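Local coordinates for neuraminidase (PDB 4K3Y), which is a neuraminidase-like surface protein of a bat influenza A virus, built as a beta propeller, that probably lacks the sialic-acid-cleaving activity of classical neuraminidases, at residues P235-L240 / Y291-T296; F221-F224 / Y230-K233. One frame throughout, in Å; residues are numbered along the deposited sequence.

How the contacts relate
Both contacts lie in the six-bladed beta propeller, their centres about 17 Å apart, and they follow one another along the chain. Contact 2 comes first: it pairs 221-224 with 230-233, the last two strands of the four-stranded blade that starts at strand 197-202. One residue separates its second strand from 235-240, where contact 1 opens at the start of the long loop leading to the next blade. There 235-240 packs on 291-296, at the end of strand 286-294 of that following blade. Contact 2 thus forms the outer hairpin within one blade, whereas contact 1 ties the connecting loop to the neighbouring blade; the two share no strand.

Contact 1: P235-L240 / Y291-T296; sequences PCLGFL and YKFLGT
The rings of Phe239 and Tyr291 meet in a T-shaped (edge-to-face) stack, with Tyr291 supplying the edge and Phe239 the face. Their planes stand at 71° and their centroids lie 4.8 Å apart. The atom that does the pointing is Tyr291 CD2, which sits over the middle of the Phe239 ring, while Tyr291 CB reaches the rim of the same ring, 3.6 Å from Phe239 CE2. Phe239 carries its CG anti to the backbone N (chi1 -170°), which swings the ring across to the strand. The CB of the same residue, placed by the backbone, lies at the edge of the Phe293 ring, 3.8 Å from Phe293 CZ.

Leu237 meets Phe293 in a different manner. The two point at each other from the two sides of the contact, and methyl CD2 of Leu237 stands almost on the normal of the Phe293 ring, 3.5 Å from its centroid, a CH-pi contact centred on the face. Phe293 is therefore met on a face by Leu237 and at its edge by Phe239. The interface is wholly apolar, two residues from the loop set against two on the same side of the strand.

Strand 273-279 borders this cluster: its Ile276 touches both Phe239 and Phe293 and pairs through the backbone with Tyr291, and its Arg278 makes a cation-pi contact with Phe239. On strand 306-311, Asn307 touches Phe239 and Tyr291. The Cys236-Cys253 disulfide ties the start of 235-240 to a later part of its own long loop; the four apolar side chains set this loop against the blade containing strands 273-279, 286-294 and 306-311.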
loop_
_atom_site.group_PDB
_atom_site.type_symbol
_atom_site.label_atom_id
_atom_site.label_comp_id
_atom_site.label_asym_id
_atom_site.label_seq_id
_atom_site.Cartn_x
_atom_site.Cartn_y
_atom_site.Cartn_z
ATOM N N PRO C 235 38.483 11.579 -22.322
ATOM C CA PRO C 235 38.825 12.719 -21.466
ATOM C C PRO C 235 40.320 13.014 -21.485
ATOM O O PRO C 235 41.160 12.106 -21.422
ATOM C CB PRO C 235 38.364 12.272 -20.069
ATOM C CG PRO C 235 38.276 10.783 -20.141
ATOM C CD PRO C 235 37.896 10.466 -21.559
ATOM N N CYS C 236 40.631 14.299 -21.593
ATOM C CA CYS C 236 42.002 14.758 -21.699
ATOM C C CYS C 236 42.527 15.153 -20.318
ATOM O O CYS C 236 43.483 15.920 -20.192
ATOM C CB CYS C 236 42.076 15.930 -22.690
ATOM S SG CYS C 236 41.528 15.516 -24.378
ATOM N N LEU C 237 41.906 14.602 -19.280
ATOM C CA LEU C 237 42.228 14.985 -17.907
ATOM C C LEU C 237 42.967 13.907 -17.107
ATOM O O LEU C 237 42.524 12.758 -17.001
ATOM C CB LEU C 237 40.957 15.417 -17.174
ATOM C CG LEU C 237 40.688 16.923 -17.079
ATOM C CD1 LEU C 237 41.152 17.654 -18.321
ATOM C CD2 LEU C 237 39.213 17.173 -16.857
ATOM N N GLY C 238 44.097 14.307 -16.536
ATOM C CA GLY C 238 44.947 13.416 -15.778
ATOM C C GLY C 238 44.384 13.041 -14.422
ATOM O O GLY C 238 45.031 12.299 -13.681
ATOM N N PHE C 239 43.193 13.556 -14.095
ATOM C CA PHE C 239 42.441 13.141 -12.895
ATOM C C PHE C 239 41.684 11.834 -13.186
ATOM O O PHE C 239 40.576 11.840 -13.735
ATOM C CB PHE C 239 41.465 14.238 -12.475
ATOM C CG PHE C 239 40.823 14.017 -11.124
ATOM C CD1 PHE C 239 41.563 14.167 -9.961
ATOM C CD2 PHE C 239 39.464 13.706 -11.016
ATOM C CE1 PHE C 239 40.977 13.991 -8.708
ATOM C CE2 PHE C 239 38.873 13.522 -9.765
ATOM C CZ PHE C 239 39.628 13.663 -8.609
ATOM N N LEU C 240 42.293 10.720 -12.808
ATOM C CA LEU C 240 41.867 9.414 -13.286
ATOM C C LEU C 240 40.580 8.919 -12.647
ATOM O O LEU C 240 40.523 8.695 -11.432
ATOM C CB LEU C 240 42.988 8.396 -13.069
ATOM C CG LEU C 240 44.281 8.729 -13.810
ATOM C CD1 LEU C 240 45.270 7.578 -13.709
ATOM C CD2 LEU C 240 43.981 9.067 -15.262
ATOM N N TYR C 291 35.185 16.204 -8.559
ATOM C CA TYR C 291 36.055 17.324 -8.882
ATOM C C TYR C 291 35.419 18.159 -9.982
ATOM O O TYR C 291 35.032 17.620 -11.025
ATOM C CB TYR C 291 37.391 16.765 -9.368
ATOM C CG TYR C 291 38.555 17.714 -9.344
ATOM C CD1 TYR C 291 38.426 19.010 -8.870
ATOM C CD2 TYR C 291 39.796 17.304 -9.799
ATOM C CE1 TYR C 291 39.512 19.871 -8.857
ATOM C CE2 TYR C 291 40.875 18.147 -9.792
ATOM C CZ TYR C 291 40.736 19.426 -9.324
ATOM O OH TYR C 291 41.838 20.245 -9.336
ATOM N N LYS C 292 35.299 19.466 -9.747
ATOM C CA LYS C 292 34.715 20.369 -10.739
ATOM C C LYS C 292 35.812 20.900 -11.654
ATOM O O LYS C 292 36.917 21.244 -11.200
ATOM C CB LYS C 292 34.000 21.543 -10.065
ATOM C CG LYS C 292 33.142 22.379 -11.017
ATOM C CD LYS C 292 33.177 23.878 -10.686
ATOM C CE LYS C 292 32.276 24.242 -9.513
ATOM N NZ LYS C 292 31.681 25.596 -9.677
ATOM N N PHE C 293 35.503 20.953 -12.945
ATOM C CA PHE C 293 36.433 21.475 -13.933
ATOM C C PHE C 293 35.770 22.621 -14.686
ATOM O O PHE C 293 34.590 22.538 -15.045
ATOM C CB PHE C 293 36.878 20.365 -14.895
ATOM C CG PHE C 293 37.778 19.327 -14.257
ATOM C CD1 PHE C 293 39.146 19.545 -14.164
ATOM C CD2 PHE C 293 37.261 18.134 -13.756
ATOM C CE1 PHE C 293 39.986 18.604 -13.578
ATOM C CE2 PHE C 293 38.095 17.195 -13.170
ATOM C CZ PHE C 293 39.466 17.430 -13.087
ATOM N N LEU C 294 36.524 23.697 -14.908
ATOM C CA LEU C 294 35.998 24.849 -15.633
ATOM C C LEU C 294 36.228 24.625 -17.125
ATOM O O LEU C 294 37.336 24.837 -17.623
ATOM C CB LEU C 294 36.682 26.138 -15.163
ATOM C CG LEU C 294 36.745 26.399 -13.649
ATOM C CD1 LEU C 294 37.607 27.604 -13.336
ATOM C CD2 LEU C 294 35.364 26.586 -13.066
ATOM N N GLY C 295 35.187 24.173 -17.827
ATOM C CA GLY C 295 35.307 23.778 -19.224
ATOM C C GLY C 295 35.120 22.287 -19.504
ATOM O O GLY C 295 34.781 21.511 -18.613
ATOM N N THR C 296 35.360 21.896 -20.755
ATOM C CA THR C 296 35.099 20.537 -21.241
ATOM C C THR C 296 36.097 19.497 -20.725
ATOM O O THR C 296 37.241 19.820 -20.403
ATOM C CB THR C 296 35.126 20.501 -22.788
ATOM O OG1 THR C 296 34.888 19.165 -23.245
ATOM C CG2 THR C 296 36.489 20.991 -23.321
#

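Contact 2: F221-F224 / Y230-K233; sequences FLEF and YTFK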
loop_
_atom_site.group_PDB
_atom_site.type_symbol
_atom_site.label_atom_id
_atom_site.label_comp_id
_atom_site.label_asym_id
_atom_site.label_seq_id
_atom_site.Cartn_x
_atom_site.Cartn_y
_atom_site.Cartn_z
ATOM N N PHE C 221 33.881 7.815 -23.117
ATOM C CA PHE C 221 32.709 8.685 -23.187
ATOM C C PHE C 221 31.952 8.574 -24.517
ATOM O O PHE C 221 32.558 8.415 -25.572
ATOM C CB PHE C 221 33.140 10.130 -22.976
ATOM C CG PHE C 221 32.046 11.021 -22.483
ATOM C CD1 PHE C 221 31.720 11.046 -21.136
ATOM C CD2 PHE C 221 31.346 11.843 -23.355
ATOM C CE1 PHE C 221 30.711 11.871 -20.659
ATOM C CE2 PHE C 221 30.331 12.674 -22.888
ATOM C CZ PHE C 221 30.014 12.686 -21.536
ATOM N N LEU C 222 30.629 8.683 -24.455
ATOM C CA LEU C 222 29.780 8.598 -25.632
ATOM C C LEU C 222 28.776 9.750 -25.632
ATOM O O LEU C 222 28.313 10.188 -24.572
ATOM C CB LEU C 222 28.995 7.279 -25.616
ATOM C CG LEU C 222 28.744 6.457 -26.885
ATOM C CD1 LEU C 222 27.481 5.619 -26.722
ATOM C CD2 LEU C 222 28.678 7.297 -28.147
ATOM N N GLU C 223 28.455 10.246 -26.824
ATOM C CA GLU C 223 27.295 11.112 -27.013
ATOM C C GLU C 223 26.588 10.686 -28.301
ATOM O O GLU C 223 27.229 10.197 -29.236
ATOM C CB GLU C 223 27.680 12.597 -27.021
ATOM C CG GLU C 223 28.437 13.076 -28.255
ATOM C CD GLU C 223 28.808 14.554 -28.173
ATOM O OE1 GLU C 223 28.854 15.095 -27.040
ATOM O OE2 GLU C 223 29.046 15.168 -29.244
ATOM N N PHE C 224 25.269 10.833 -28.336
ATOM C CA PHE C 224 24.503 10.468 -29.525
ATOM C C PHE C 224 23.120 11.120 -29.543
ATOM O O PHE C 224 22.558 11.439 -28.487
ATOM C CB PHE C 224 24.372 8.942 -29.647
ATOM C CG PHE C 224 23.628 8.300 -28.509
ATOM C CD1 PHE C 224 24.302 7.884 -27.372
ATOM C CD2 PHE C 224 22.244 8.106 -28.576
ATOM C CE1 PHE C 224 23.609 7.284 -26.322
ATOM C CE2 PHE C 224 21.542 7.506 -27.526
ATOM C CZ PHE C 224 22.221 7.092 -26.407
ATOM N N TYR C 230 26.645 9.198 -33.453
ATOM C CA TYR C 230 27.443 9.165 -32.239
ATOM C C TYR C 230 28.890 9.553 -32.479
ATOM O O TYR C 230 29.422 9.443 -33.589
ATOM C CB TYR C 230 27.401 7.768 -31.589
ATOM C CG TYR C 230 28.132 6.695 -32.380
ATOM C CD1 TYR C 230 27.471 5.962 -33.360
ATOM C CD2 TYR C 230 29.479 6.414 -32.147
ATOM C CE1 TYR C 230 28.127 4.982 -34.088
ATOM C CE2 TYR C 230 30.143 5.435 -32.876
ATOM C CZ TYR C 230 29.462 4.720 -33.845
ATOM O OH TYR C 230 30.102 3.742 -34.575
ATOM N N THR C 231 29.513 10.007 -31.407
ATOM C CA THR C 231 30.946 10.084 -31.353
ATOM C C THR C 231 31.400 9.632 -29.957
ATOM O O THR C 231 30.783 9.985 -28.941
ATOM C CB THR C 231 31.460 11.492 -31.753
ATOM O OG1 THR C 231 32.720 11.748 -31.117
ATOM C CG2 THR C 231 30.462 12.569 -31.362
ATOM N N PHE C 232 32.435 8.793 -29.926
ATOM C CA PHE C 232 33.074 8.400 -28.680
ATOM C C PHE C 232 34.171 9.418 -28.371
ATOM O O PHE C 232 34.931 9.804 -29.262
ATOM C CB PHE C 232 33.710 7.010 -28.806
ATOM C CG PHE C 232 32.747 5.860 -28.625
ATOM C CD1 PHE C 232 32.366 5.442 -27.353
ATOM C CD2 PHE C 232 32.251 5.168 -29.724
ATOM C CE1 PHE C 232 31.491 4.368 -27.180
ATOM C CE2 PHE C 232 31.376 4.091 -29.556
ATOM C CZ PHE C 232 31.000 3.695 -28.280
ATOM N N LYS C 233 34.267 9.856 -27.120
ATOM C CA LYS C 233 35.350 10.762 -26.751
ATOM C C LYS C 233 36.239 10.185 -25.655
ATOM O O LYS C 233 35.876 9.222 -24.986
ATOM C CB LYS C 233 34.802 12.128 -26.347
ATOM C CG LYS C 233 33.744 12.652 -27.298
ATOM C CD LYS C 233 33.690 14.167 -27.287
ATOM C CE LYS C 233 32.662 14.686 -28.275
ATOM N NZ LYS C 233 32.557 16.171 -28.204
#
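Leu222 packs against Phe232 and Tyr230 on one side of an antiparallel strand pair, and its side chain can be followed outward step by step. CB only grazes the ring of Phe232, at CE1. One bond further, CG lies over a face of that ring, 3.9 Å from its centroid, in a CH-pi contact 28° off the ring normal. Of the two methyls, CD2 also stands above this face and reaches on along the partner strand, to 3.7 Å from Tyr230 CB, and lies beside the carbonyl O of Thr231. The branched end thus spans from Phe232 to Tyr230, neighbours on this side of strand 230-233. Further along, Phe224 and Tyr230 meet through their CB atoms, both rings leading away from the partner strand; the Tyr230 hydroxyl finds its partner in the backbone N of Asp188.

The other side bears Phe221, Glu223, Thr231 and Lys233. Glu223 has its CG between the backbone N and the carbonyl carbon (chi1 71°) and runs on straight from there (chi2 -179°) alongside Thr231, bringing OE2 within 3.6 Å of Thr231 CG2. Lys233 reaches over to the same carboxylate at a slant, but with 3.8 Å between Lys233 NZ and Glu223 OE2 the salt bridge is a long one.

The backbones are joined by four hydrogen bonds, in reciprocal sets at the pairs Phe221-Lys233 and Glu223-Thr231. The Lys233 N to Phe221 O bond spans 2.7 Å, and Glu223 N to Thr231 O is 3.2 Å. Leu222-Phe232 and Phe224-Tyr230 are the non-hydrogen-bonded pairs between and beyond them. Through Cys208 and Val206, strand 205-211 continues the sheet beyond 221-224. This is the outer beta hairpin of a four-stranded antiparallel blade, the repeating architecture of the neuraminidase six-bladed propeller.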